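Local coordinates for genome polyprotein (Chicken sicinivirus JSY, PDB 6QWT), which supplies, as its C-terminal 3Dpol portion, the RNA-dependent RNA polymerase that copies the viral RNA genome, at residues A[174-179]-A[278-283]; A[235-240]-A[306-311]; A[390-395]-A[465-470]. All blocks are in the same frame, centred on the assembly; numbering follows the deposited sequence.

In the fold
Three contacts tie together distant parts of the polymerase. Interaction 1 links the outermost strand 174-177 to strand 277-282 of a five-stranded mixed sheet, in the part of the chain that forms the fingers in picornaviral polymerases. Interaction 2, in the palm, sets helix 237-240 against helix 298-316; its centre is about 19 Å from that of interaction 1, and the segments of the two alternate along the chain. Interaction 3 follows both in sequence and joins the connection between strands 384-388 and 396-400 to the C-terminal helix 459-469. Its centre lies about 42 Å from that of interaction 1, across the centre of the chain, consistent with fingers on one side and the palm-thumb border on the other.

Interaction 1: residues A[174-179]-A[278-283]; sequences LIEAAP and SKHVFG
E176 and H280 each turn CG beside their own backbone N, anti to the carbonyl carbon, and the extended end of the glutamate then carries its carboxylate to the edge of the imidazole. The side chains cross at about a right angle. H280 ND1 gives its hydrogen to E176 OE2 over a short 2.5 Å, but the bond is bent, with an N-H...O angle of 139°. The acceptor lies nearly in the ring plane, whereas the donor reaches OE2 on its syn side and 31° out of the carboxylate plane. The two planes are 38° apart, and E176 OE1 stands further back, 3.6 Å from H280 CE1.

This bond spans a strand. In the mixed sheet, strand 152-157 runs between 174-177 and 277-282, antiparallel to the first and parallel to the second, so the contact passes over the middle strand, whose T155 OG1 also bonds E176 OE2. The sequence KTRLIE that ends at E176 is consistent with motif F of the picornaviral fingers.

The other ring nitrogen is held as well: H280 NE2 and S278 OG are 2.6 Å apart, with either able to be the donor. Bonds at both nitrogens fix the rotation of the imidazole, which also meets the rings of Y287 and Y153, the former nearly parallel to it. Further along, L174 and F282 both touch T155, and F282 meets F55 edge-to-face.

Interaction 2: residues A[235-240]-A[306-311]; sequences SNFDST and MVNNIS
F237 reaches across to V307 and N308 with the far end of its ring, joining two elements of the polymerase palm. The sequence DYSNFDS around F237 is consistent with motif A, where a strand of the antiparallel palm sheet gives way to the short helix 237-240; the long helix 298-316 is consistent with the helix of motif B.

The apolar part is small and buried. F237 has its CG anti to the backbone N (chi1 -170°), a torsion that carries the ring toward helix 298-316, and CZ makes the closest approaches. It comes within 4.2 Å of V307 CG1, the methyl that is itself anti to the valine N, and V307 is covered further by V245, F246 and I249 of helix 243-256. Beside it, F237 CZ lies 4.0 Å from N308 CG and 4.1 Å from both CB and ND2, so CZ approaches the amide group and CB obliquely. The ring and amide planes are 35° apart.

Polar bonds run alongside rather than across. The amide that F237 touches is held elsewhere: N308 ND2 bonds G333 O, in the YGDD sequence of motif C, and N308 OD1 has a weak bond with Y234 OH. The ring of F237 also meets Y234 and its side chain touches D334, so motifs A, B and C converge here. At the start of the short helix, N236 O receives T240 OG1 at 2.8 Å as well as the backbone N of S239 and T240. In helix 298-316, S311 OG bonds Y359 OH and also donates to V307 O at 2.8 Å, arriving 39° out of the carbonyl plane.

Interaction 3: residues A[390-395]-A[465-470]; sequences ERFPTY and RWLATV
Y395 meets V470 and W466, and F392 meets L467, through contacts that are almost wholly apolar. The tyrosine carries the largest share of the buried surface. Its CD2 lies against the valine methyls, with Y395 CD2 3.6 Å from V470 CG2 and equally close to CG1. Both methyls approach from the same side of the ring, and both can reach CD2 because V470 CG1 sits between backbone N and carbonyl carbon (chi1 82°), while CG2 is anti to N. At its root, Y395 CB touches W466 CH2 at 3.8 Å. F392 reaches L467 at about a right angle, F392 CD2 lying 3.8 Å from L467 CD2, and its ring is covered on one face by R391 CG.

A type I beta turn from F392 to Y395, closed by Y395 N to F392 O at 3.0 Å, shapes this connection between strands 384-388 and 396-400, a hairpin consistent with motif E. The turn packs against the end of helix 459-469, the last helix of the chain, consistent with the C-terminal thumb helix; T217 of helix 212-222 touches both Y395 and V470.

Among aromatic contacts, the W466 indole stacks on H397 and meets H430 edge-to-face.

No hydrogen bond crosses between the segments, although Y395 CE2 closely approaches V470 O, at 3.1 Å and oblique to the ring. W466 NE1 bonds D213 O, and W466 O accepts both V470 N and T469 OG1.

Interaction 1: residues A[174-179]-A[278-283]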
ATOM      1  N   LEU A 174      -3.340   8.064   8.728  1.00 24.49           N
ATOM      2  CA  LEU A 174      -4.346   8.698   7.893  1.00 24.73           C
ATOM      3  C   LEU A 174      -4.698   7.785   6.728  1.00 29.21           C
ATOM      4  O   LEU A 174      -3.842   7.062   6.210  1.00 32.23           O
ATOM      5  CB  LEU A 174      -3.848  10.043   7.365  1.00 27.10           C
ATOM      6  CG  LEU A 174      -3.509  11.096   8.418  1.00 28.87           C
ATOM      7  CD1 LEU A 174      -2.584  12.145   7.826  1.00 32.60           C
ATOM      8  CD2 LEU A 174      -4.780  11.733   8.954  1.00 24.67           C
ATOM      9  N   ILE A 175      -5.966   7.808   6.331  1.00 27.37           N
ATOM     10  CA  ILE A 175      -6.429   7.136   5.124  1.00 29.79           C
ATOM     11  C   ILE A 175      -7.091   8.184   4.244  1.00 31.29           C
ATOM     12  O   ILE A 175      -7.967   8.928   4.703  1.00 29.29           O
ATOM     13  CB  ILE A 175      -7.385   5.968   5.442  1.00 33.08           C
ATOM     14  CG1 ILE A 175      -7.982   5.388   4.157  1.00 40.89           C
ATOM     15  CG2 ILE A 175      -8.476   6.392   6.415  1.00 28.16           C
ATOM     16  CD1 ILE A 175      -8.829   4.149   4.381  1.00 39.91           C
ATOM     17  N   GLU A 176      -6.650   8.265   2.991  1.00 32.09           N
ATOM     18  CA  GLU A 176      -7.098   9.302   2.074  1.00 27.02           C
ATOM     19  C   GLU A 176      -7.622   8.649   0.804  1.00 30.21           C
ATOM     20  O   GLU A 176      -6.976   7.754   0.251  1.00 35.32           O
ATOM     21  CB  GLU A 176      -5.961  10.283   1.757  1.00 29.85           C
ATOM     22  CG  GLU A 176      -5.072  10.591   2.963  1.00 33.78           C
ATOM     23  CD  GLU A 176      -4.350  11.923   2.854  1.00 37.89           C
ATOM     24  OE1 GLU A 176      -3.101  11.933   2.893  1.00 41.78           O
ATOM     25  OE2 GLU A 176      -5.034  12.961   2.732  1.00 39.71           O
ATOM     26  N   ALA A 177      -8.791   9.094   0.352  1.00 28.04           N
ATOM     27  CA  ALA A 177      -9.467   8.506  -0.796  1.00 29.40           C
ATOM     28  C   ALA A 177      -9.658   9.559  -1.879  1.00 29.43           C
ATOM     29  O   ALA A 177     -10.152  10.657  -1.604  1.00 28.15           O
ATOM     30  CB  ALA A 177     -10.820   7.911  -0.391  1.00 24.54           C
ATOM     31  N   ALA A 178      -9.262   9.222  -3.101  1.00 28.78           N
ATOM     32  CA  ALA A 178      -9.491  10.086  -4.245  1.00 28.89           C
ATOM     33  C   ALA A 178     -10.925   9.927  -4.743  1.00 25.16           C
ATOM     34  O   ALA A 178     -11.561   8.894  -4.517  1.00 21.81           O
ATOM     35  CB  ALA A 178      -8.501   9.755  -5.359  1.00 24.97           C
ATOM     36  N   PRO A 179     -11.465  10.940  -5.417  1.00 25.97           N
ATOM     37  CA  PRO A 179     -12.830  10.827  -5.940  1.00 25.61           C
ATOM     38  C   PRO A 179     -12.893   9.910  -7.155  1.00 24.95           C
ATOM     39  O   PRO A 179     -11.900   9.669  -7.844  1.00 25.14           O
ATOM     40  CB  PRO A 179     -13.198  12.268  -6.308  1.00 25.31           C
ATOM     41  CG  PRO A 179     -11.893  12.948  -6.537  1.00 26.11           C
ATOM     42  CD  PRO A 179     -10.892  12.280  -5.635  1.00 23.00           C
ATOM     43  N   SER A 278      -1.183  18.116  -4.112  1.00 24.08           N
ATOM     44  CA  SER A 278      -2.527  17.570  -4.009  1.00 26.65           C
ATOM     45  C   SER A 278      -3.391  18.396  -3.064  1.00 25.69           C
ATOM     46  O   SER A 278      -2.896  19.019  -2.122  1.00 25.44           O
ATOM     47  CB  SER A 278      -2.474  16.121  -3.519  1.00 25.87           C
ATOM     48  OG  SER A 278      -1.812  16.046  -2.267  1.00 22.53           O
ATOM     49  N   LYS A 279      -4.698  18.377  -3.320  1.00 24.33           N
ATOM     50  CA  LYS A 279      -5.680  19.048  -2.480  1.00 24.64           C
ATOM     51  C   LYS A 279      -6.348  18.037  -1.558  1.00 24.02           C
ATOM     52  O   LYS A 279      -6.697  16.931  -1.981  1.00 25.60           O
ATOM     53  CB  LYS A 279      -6.738  19.756  -3.330  1.00 21.94           C
ATOM     54  CG  LYS A 279      -6.175  20.854  -4.213  1.00 29.17           C
ATOM     55  CD  LYS A 279      -7.066  21.126  -5.409  1.00 29.32           C
ATOM     56  CE  LYS A 279      -8.337  21.824  -4.989  1.00 38.32           C
ATOM     57  NZ  LYS A 279      -9.215  22.142  -6.147  1.00 42.78           N
ATOM     58  N   HIS A 280      -6.528  18.425  -0.297  1.00 22.75           N
ATOM     59  CA  HIS A 280      -7.079  17.542   0.719  1.00 25.82           C
ATOM     60  C   HIS A 280      -8.174  18.254   1.499  1.00 25.02           C
ATOM     61  O   HIS A 280      -8.187  19.482   1.600  1.00 25.28           O
ATOM     62  CB  HIS A 280      -5.996  17.066   1.698  1.00 26.89           C
ATOM     63  CG  HIS A 280      -4.862  16.335   1.048  1.00 28.33           C
ATOM     64  ND1 HIS A 280      -4.637  14.989   1.243  1.00 27.67           N
ATOM     65  CD2 HIS A 280      -3.878  16.765   0.221  1.00 26.92           C
ATOM     66  CE1 HIS A 280      -3.568  14.621   0.559  1.00 28.14           C
ATOM     67  NE2 HIS A 280      -3.091  15.678  -0.072  1.00 27.89           N
ATOM     68  N   VAL A 281      -9.092  17.466   2.056  1.00 25.20           N
ATOM     69  CA  VAL A 281     -10.101  17.980   2.975  1.00 26.74           C
ATOM     70  C   VAL A 281     -10.207  17.021   4.156  1.00 27.16           C
ATOM     71  O   VAL A 281     -10.539  15.843   3.982  1.00 27.07           O
ATOM     72  CB  VAL A 281     -11.472  18.189   2.302  1.00 27.10           C
ATOM     73  CG1 VAL A 281     -11.974  16.920   1.604  1.00 24.50           C
ATOM     74  CG2 VAL A 281     -12.481  18.711   3.313  1.00 24.87           C
ATOM     75  N   PHE A 282      -9.894  17.516   5.348  1.00 25.50           N
ATOM     76  CA  PHE A 282      -9.960  16.745   6.587  1.00 25.57           C
ATOM     77  C   PHE A 282     -11.005  17.412   7.472  1.00 25.99           C
ATOM     78  O   PHE A 282     -10.699  18.364   8.197  1.00 24.92           O
ATOM     79  CB  PHE A 282      -8.592  16.692   7.264  1.00 24.93           C
ATOM     80  CG  PHE A 282      -8.587  15.973   8.585  1.00 24.72           C
ATOM     81  CD1 PHE A 282      -8.669  14.590   8.639  1.00 24.43           C
ATOM     82  CD2 PHE A 282      -8.480  16.678   9.771  1.00 27.30           C
ATOM     83  CE1 PHE A 282      -8.654  13.927   9.852  1.00 24.51           C
ATOM     84  CE2 PHE A 282      -8.465  16.021  10.988  1.00 26.78           C
ATOM     85  CZ  PHE A 282      -8.552  14.644  11.029  1.00 26.50           C
ATOM     86  N   GLY A 283     -12.238  16.923   7.413  1.00 26.55           N
ATOM     87  CA  GLY A 283     -13.312  17.613   8.108  1.00 24.43           C
ATOM     88  C   GLY A 283     -13.568  18.934   7.400  1.00 25.99           C
ATOM     89  O   GLY A 283     -13.856  18.974   6.196  1.00 23.40           O
TER

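Interaction 2: residues A[235-240]-A[306-311]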
ATOM      1  N   SER A 235       9.429   5.320   7.996  1.00 31.03           N
ATOM      2  CA  SER A 235       8.493   6.017   8.866  1.00 36.71           C
ATOM      3  C   SER A 235       8.035   7.283   8.159  1.00 36.68           C
ATOM      4  O   SER A 235       8.865   8.075   7.695  1.00 45.57           O
ATOM      5  CB  SER A 235       9.132   6.349  10.216  1.00 39.68           C
ATOM      6  OG  SER A 235      10.504   6.671  10.071  1.00 38.39           O
ATOM      7  N   ASN A 236       6.716   7.457   8.053  1.00 38.56           N
ATOM      8  CA  ASN A 236       6.119   8.630   7.404  1.00 39.28           C
ATOM      9  C   ASN A 236       6.543   8.738   5.939  1.00 35.74           C
ATOM     10  O   ASN A 236       6.844   9.824   5.439  1.00 34.85           O
ATOM     11  CB  ASN A 236       6.455   9.916   8.166  1.00 33.77           C
ATOM     12  CG  ASN A 236       6.503   9.705   9.667  1.00 36.93           C
ATOM     13  OD1 ASN A 236       5.474   9.493  10.310  1.00 41.15           O
ATOM     14  ND2 ASN A 236       7.703   9.765  10.234  1.00 36.06           N
ATOM     15  N   PHE A 237       6.562   7.595   5.247  1.00 35.55           N
ATOM     16  CA  PHE A 237       6.909   7.573   3.829  1.00 29.24           C
ATOM     17  C   PHE A 237       5.979   8.464   3.013  1.00 31.33           C
ATOM     18  O   PHE A 237       6.427   9.178   2.108  1.00 27.46           O
ATOM     19  CB  PHE A 237       6.859   6.133   3.315  1.00 32.20           C
ATOM     20  CG  PHE A 237       7.435   5.948   1.937  1.00 27.91           C
ATOM     21  CD1 PHE A 237       8.717   6.384   1.638  1.00 25.83           C
ATOM     22  CD2 PHE A 237       6.696   5.320   0.946  1.00 30.22           C
ATOM     23  CE1 PHE A 237       9.250   6.207   0.370  1.00 26.14           C
ATOM     24  CE2 PHE A 237       7.222   5.138  -0.322  1.00 29.71           C
ATOM     25  CZ  PHE A 237       8.500   5.582  -0.612  1.00 28.15           C
ATOM     26  N   ASP A 238       4.681   8.444   3.325  1.00 31.98           N
ATOM     27  CA  ASP A 238       3.698   9.199   2.557  1.00 37.45           C
ATOM     28  C   ASP A 238       3.828  10.705   2.734  1.00 38.89           C
ATOM     29  O   ASP A 238       3.222  11.455   1.961  1.00 38.80           O
ATOM     30  CB  ASP A 238       2.286   8.749   2.939  1.00 41.52           C
ATOM     31  CG  ASP A 238       2.085   7.257   2.755  1.00 46.01           C
ATOM     32  OD1 ASP A 238       2.341   6.757   1.639  1.00 44.42           O
ATOM     33  OD2 ASP A 238       1.679   6.585   3.726  1.00 51.38           O
ATOM     34  N   SER A 239       4.596  11.165   3.721  1.00 35.14           N
ATOM     35  CA  SER A 239       4.849  12.587   3.901  1.00 35.69           C
ATOM     36  C   SER A 239       6.237  13.012   3.440  1.00 34.78           C
ATOM     37  O   SER A 239       6.413  14.161   3.022  1.00 32.33           O
ATOM     38  CB  SER A 239       4.673  12.977   5.375  1.00 33.35           C
ATOM     39  OG  SER A 239       3.315  12.894   5.765  1.00 37.20           O
ATOM     40  N   THR A 240       7.217  12.113   3.485  1.00 29.04           N
ATOM     41  CA  THR A 240       8.607  12.474   3.247  1.00 28.15           C
ATOM     42  C   THR A 240       9.032  12.352   1.788  1.00 29.41           C
ATOM     43  O   THR A 240      10.145  12.774   1.451  1.00 28.58           O
ATOM     44  CB  THR A 240       9.526  11.608   4.113  1.00 27.82           C
ATOM     45  OG1 THR A 240       9.196  10.227   3.923  1.00 27.62           O
ATOM     46  CG2 THR A 240       9.358  11.965   5.582  1.00 31.63           C
ATOM     47  N   MET A 306       7.686   2.693  -7.622  1.00 18.92           N
ATOM     48  CA  MET A 306       8.695   3.315  -8.466  1.00 21.62           C
ATOM     49  C   MET A 306       9.482   4.363  -7.691  1.00 19.59           C
ATOM     50  O   MET A 306      10.713   4.399  -7.769  1.00 21.63           O
ATOM     51  CB  MET A 306       8.036   3.911  -9.710  1.00 21.17           C
ATOM     52  CG  MET A 306       7.228   2.881 -10.487  1.00 25.11           C
ATOM     53  SD  MET A 306       6.413   3.504 -11.972  1.00 35.79           S
ATOM     54  CE  MET A 306       7.783   4.196 -12.846  1.00 23.88           C
ATOM     55  N   VAL A 307       8.792   5.198  -6.906  1.00 20.38           N
ATOM     56  CA  VAL A 307       9.475   6.179  -6.062  1.00 20.56           C
ATOM     57  C   VAL A 307      10.468   5.486  -5.138  1.00 18.13           C
ATOM     58  O   VAL A 307      11.620   5.912  -4.994  1.00 19.06           O
ATOM     59  CB  VAL A 307       8.452   7.003  -5.259  1.00 21.44           C
ATOM     60  CG1 VAL A 307       9.147   7.761  -4.129  1.00 18.93           C
ATOM     61  CG2 VAL A 307       7.700   7.956  -6.166  1.00 20.71           C
ATOM     62  N   ASN A 308      10.029   4.408  -4.492  1.00 23.58           N
ATOM     63  CA  ASN A 308      10.903   3.687  -3.574  1.00 22.40           C
ATOM     64  C   ASN A 308      12.114   3.110  -4.299  1.00 22.33           C
ATOM     65  O   ASN A 308      13.245   3.211  -3.810  1.00 22.36           O
ATOM     66  CB  ASN A 308      10.104   2.587  -2.882  1.00 24.97           C
ATOM     67  CG  ASN A 308      10.625   2.269  -1.508  1.00 28.22           C
ATOM     68  OD1 ASN A 308      11.778   2.552  -1.188  1.00 26.72           O
ATOM     69  ND2 ASN A 308       9.761   1.714  -0.665  1.00 28.68           N
ATOM     70  N   ASN A 309      11.897   2.498  -5.468  1.00 21.93           N
ATOM     71  CA  ASN A 309      13.011   1.957  -6.243  1.00 22.04           C
ATOM     72  C   ASN A 309      14.012   3.052  -6.590  1.00 23.44           C
ATOM     73  O   ASN A 309      15.223   2.886  -6.399  1.00 17.30           O
ATOM     74  CB  ASN A 309      12.493   1.285  -7.517  1.00 16.27           C
ATOM     75  CG  ASN A 309      12.178  -0.192  -7.322  1.00 24.52           C
ATOM     76  OD1 ASN A 309      12.911  -1.067  -7.792  1.00 19.22           O
ATOM     77  ND2 ASN A 309      11.074  -0.475  -6.638  1.00 24.10           N
ATOM     78  N   ILE A 310      13.515   4.189  -7.094  1.00 18.59           N
ATOM     79  CA  ILE A 310      14.391   5.291  -7.492  1.00 21.47           C
ATOM     80  C   ILE A 310      15.186   5.800  -6.295  1.00 22.86           C
ATOM     81  O   ILE A 310      16.400   6.027  -6.381  1.00 22.08           O
ATOM     82  CB  ILE A 310      13.568   6.426  -8.132  1.00 21.47           C
ATOM     83  CG1 ILE A 310      12.738   5.904  -9.308  1.00 20.84           C
ATOM     84  CG2 ILE A 310      14.471   7.573  -8.554  1.00 17.21           C
ATOM     85  CD1 ILE A 310      13.422   5.949 -10.619  1.00 24.49           C
ATOM     86  N   SER A 311      14.510   5.995  -5.163  1.00 21.41           N
ATOM     87  CA  SER A 311      15.172   6.548  -3.985  1.00 22.36           C
ATOM     88  C   SER A 311      16.272   5.621  -3.486  1.00 23.16           C
ATOM     89  O   SER A 311      17.392   6.063  -3.207  1.00 22.34           O
ATOM     90  CB  SER A 311      14.138   6.815  -2.892  1.00 18.83           C
ATOM     91  OG  SER A 311      13.110   7.657  -3.379  1.00 22.30           O
TER

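Interaction 3: residues A[390-395]-A[465-470]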
ATOM      1  N   GLU A 390       8.048 -28.265   4.092  1.00 31.91           N
ATOM      2  CA  GLU A 390       8.830 -29.373   4.634  1.00 36.54           C
ATOM      3  C   GLU A 390       8.930 -30.536   3.654  1.00 38.61           C
ATOM      4  O   GLU A 390       9.928 -31.264   3.657  1.00 37.36           O
ATOM      5  CB  GLU A 390       8.219 -29.848   5.955  1.00 41.82           C
ATOM      6  CG  GLU A 390       8.879 -29.257   7.195  1.00 52.03           C
ATOM      7  CD  GLU A 390       8.153 -29.625   8.478  1.00 57.95           C
ATOM      8  OE1 GLU A 390       7.979 -28.736   9.340  1.00 57.67           O
ATOM      9  OE2 GLU A 390       7.757 -30.801   8.626  1.00 57.91           O
ATOM     10  N   ARG A 391       7.918 -30.728   2.809  1.00 36.95           N
ATOM     11  CA  ARG A 391       7.887 -31.857   1.889  1.00 32.30           C
ATOM     12  C   ARG A 391       8.277 -31.482   0.467  1.00 36.52           C
ATOM     13  O   ARG A 391       8.926 -32.276  -0.223  1.00 36.53           O
ATOM     14  CB  ARG A 391       6.496 -32.495   1.883  1.00 38.23           C
ATOM     15  CG  ARG A 391       6.361 -33.653   0.912  1.00 45.49           C
ATOM     16  CD  ARG A 391       5.060 -34.401   1.116  1.00 52.76           C
ATOM     17  NE  ARG A 391       4.899 -35.463   0.129  1.00 61.72           N
ATOM     18  CZ  ARG A 391       3.886 -36.321   0.116  1.00 60.70           C
ATOM     19  NH1 ARG A 391       2.940 -36.242   1.041  1.00 68.41           N
ATOM     20  NH2 ARG A 391       3.818 -37.256  -0.822  1.00 62.58           N
ATOM     21  N   PHE A 392       7.891 -30.289   0.007  1.00 33.98           N
ATOM     22  CA  PHE A 392       8.252 -29.776  -1.313  1.00 31.51           C
ATOM     23  C   PHE A 392       9.037 -28.484  -1.109  1.00 33.31           C
ATOM     24  O   PHE A 392       8.482 -27.379  -1.222  1.00 26.65           O
ATOM     25  CB  PHE A 392       7.015 -29.552  -2.181  1.00 36.28           C
ATOM     26  CG  PHE A 392       6.106 -30.746  -2.260  1.00 39.68           C
ATOM     27  CD1 PHE A 392       6.283 -31.706  -3.242  1.00 40.14           C
ATOM     28  CD2 PHE A 392       5.068 -30.907  -1.355  1.00 40.23           C
ATOM     29  CE1 PHE A 392       5.446 -32.805  -3.318  1.00 41.38           C
ATOM     30  CE2 PHE A 392       4.227 -32.003  -1.427  1.00 38.57           C
ATOM     31  CZ  PHE A 392       4.417 -32.953  -2.409  1.00 41.48           C
ATOM     32  N   PRO A 393      10.341 -28.586  -0.829  1.00 30.17           N
ATOM     33  CA  PRO A 393      11.106 -27.403  -0.390  1.00 30.54           C
ATOM     34  C   PRO A 393      11.243 -26.309  -1.436  1.00 28.93           C
ATOM     35  O   PRO A 393      11.619 -25.187  -1.078  1.00 29.68           O
ATOM     36  CB  PRO A 393      12.480 -27.985  -0.027  1.00 32.24           C
ATOM     37  CG  PRO A 393      12.265 -29.468   0.097  1.00 33.05           C
ATOM     38  CD  PRO A 393      11.171 -29.800  -0.860  1.00 32.40           C
ATOM     39  N   THR A 394      10.973 -26.589  -2.712  1.00 25.16           N
ATOM     40  CA  THR A 394      11.064 -25.535  -3.714  1.00 27.63           C
ATOM     41  C   THR A 394       9.916 -24.541  -3.603  1.00 29.01           C
ATOM     42  O   THR A 394      10.002 -23.449  -4.174  1.00 28.63           O
ATOM     43  CB  THR A 394      11.095 -26.131  -5.120  1.00 30.14           C
ATOM     44  OG1 THR A 394       9.928 -26.934  -5.325  1.00 39.49           O
ATOM     45  CG2 THR A 394      12.340 -26.991  -5.312  1.00 34.49           C
ATOM     46  N   TYR A 395       8.855 -24.890  -2.885  1.00 28.45           N
ATOM     47  CA  TYR A 395       7.700 -24.023  -2.719  1.00 27.95           C
ATOM     48  C   TYR A 395       7.721 -23.406  -1.327  1.00 25.60           C
ATOM     49  O   TYR A 395       8.029 -24.081  -0.341  1.00 23.59           O
ATOM     50  CB  TYR A 395       6.410 -24.804  -2.968  1.00 24.52           C
ATOM     51  CG  TYR A 395       6.394 -25.399  -4.355  1.00 29.01           C
ATOM     52  CD1 TYR A 395       6.735 -26.728  -4.566  1.00 34.30           C
ATOM     53  CD2 TYR A 395       6.087 -24.618  -5.460  1.00 31.55           C
ATOM     54  CE1 TYR A 395       6.745 -27.269  -5.841  1.00 35.53           C
ATOM     55  CE2 TYR A 395       6.092 -25.147  -6.734  1.00 37.27           C
ATOM     56  CZ  TYR A 395       6.421 -26.472  -6.920  1.00 40.02           C
ATOM     57  OH  TYR A 395       6.424 -26.996  -8.191  1.00 46.10           O
ATOM     58  N   ARG A 465      -5.075 -26.923  -1.149  1.00 22.50           N
ATOM     59  CA  ARG A 465      -5.358 -25.843  -2.087  1.00 26.44           C
ATOM     60  C   ARG A 465      -4.148 -24.939  -2.288  1.00 25.74           C
ATOM     61  O   ARG A 465      -3.963 -24.397  -3.382  1.00 27.33           O
ATOM     62  CB  ARG A 465      -6.569 -25.038  -1.616  1.00 24.68           C
ATOM     63  CG  ARG A 465      -7.893 -25.665  -2.038  1.00 26.64           C
ATOM     64  CD  ARG A 465      -9.078 -24.750  -1.793  1.00 30.12           C
ATOM     65  NE  ARG A 465      -9.062 -23.559  -2.640  1.00 35.11           N
ATOM     66  CZ  ARG A 465      -9.370 -23.548  -3.934  1.00 36.60           C
ATOM     67  NH1 ARG A 465      -9.329 -22.410  -4.614  1.00 36.54           N
ATOM     68  NH2 ARG A 465      -9.715 -24.670  -4.553  1.00 32.47           N
ATOM     69  N   TRP A 466      -3.304 -24.779  -1.265  1.00 22.95           N
ATOM     70  CA  TRP A 466      -2.076 -24.011  -1.453  1.00 24.05           C
ATOM     71  C   TRP A 466      -1.136 -24.717  -2.418  1.00 27.12           C
ATOM     72  O   TRP A 466      -0.613 -24.100  -3.354  1.00 26.30           O
ATOM     73  CB  TRP A 466      -1.373 -23.777  -0.119  1.00 18.61           C
ATOM     74  CG  TRP A 466      -0.064 -23.061  -0.286  1.00 22.83           C
ATOM     75  CD1 TRP A 466       0.113 -21.735  -0.558  1.00 22.99           C
ATOM     76  CD2 TRP A 466       1.251 -23.633  -0.209  1.00 22.17           C
ATOM     77  NE1 TRP A 466       1.453 -21.446  -0.648  1.00 24.78           N
ATOM     78  CE2 TRP A 466       2.173 -22.593  -0.438  1.00 24.65           C
ATOM     79  CE3 TRP A 466       1.736 -24.922   0.032  1.00 23.61           C
ATOM     80  CZ2 TRP A 466       3.552 -22.802  -0.432  1.00 21.93           C
ATOM     81  CZ3 TRP A 466       3.106 -25.128   0.038  1.00 17.77           C
ATOM     82  CH2 TRP A 466       3.997 -24.073  -0.192  1.00 19.77           C
ATOM     83  N   LEU A 467      -0.900 -26.016  -2.200  1.00 24.63           N
ATOM     84  CA  LEU A 467      -0.041 -26.777  -3.099  1.00 28.14           C
ATOM     85  C   LEU A 467      -0.578 -26.755  -4.523  1.00 28.83           C
ATOM     86  O   LEU A 467       0.196 -26.707  -5.485  1.00 32.17           O
ATOM     87  CB  LEU A 467       0.098 -28.214  -2.601  1.00 27.45           C
ATOM     88  CG  LEU A 467       0.988 -28.449  -1.380  1.00 31.09           C
ATOM     89  CD1 LEU A 467       0.797 -29.865  -0.849  1.00 30.86           C
ATOM     90  CD2 LEU A 467       2.446 -28.193  -1.722  1.00 27.17           C
ATOM     91  N   ALA A 468      -1.904 -26.772  -4.675  1.00 25.70           N
ATOM     92  CA  ALA A 468      -2.500 -26.770  -6.006  1.00 31.34           C
ATOM     93  C   ALA A 468      -2.224 -25.461  -6.734  1.00 32.43           C
ATOM     94  O   ALA A 468      -1.868 -25.461  -7.918  1.00 33.28           O
ATOM     95  CB  ALA A 468      -4.005 -27.022  -5.908  1.00 27.26           C
ATOM     96  N   THR A 469      -2.386 -24.328  -6.049  1.00 29.25           N
ATOM     97  CA  THR A 469      -2.212 -23.050  -6.736  1.00 35.11           C
ATOM     98  C   THR A 469      -0.738 -22.762  -7.009  1.00 32.71           C
ATOM     99  O   THR A 469      -0.393 -22.167  -8.039  1.00 30.77           O
ATOM    100  CB  THR A 469      -2.851 -21.918  -5.927  1.00 30.20           C
ATOM    101  OG1 THR A 469      -2.131 -21.729  -4.702  1.00 38.55           O
ATOM    102  CG2 THR A 469      -4.306 -22.239  -5.622  1.00 37.09           C
ATOM    103  N   VAL A 470       0.148 -23.204  -6.120  1.00 31.62           N
ATOM    104  CA  VAL A 470       1.576 -22.924  -6.239  1.00 34.46           C
ATOM    105  C   VAL A 470       2.177 -23.855  -7.283  1.00 42.38           C
ATOM    106  O   VAL A 470       3.387 -23.831  -7.544  1.00 43.84           O
ATOM    107  CB  VAL A 470       2.284 -23.060  -4.876  1.00 34.54           C
ATOM    108  CG1 VAL A 470       2.611 -24.513  -4.562  1.00 33.44           C
ATOM    109  CG2 VAL A 470       3.539 -22.205  -4.835  1.00 38.20           C
TER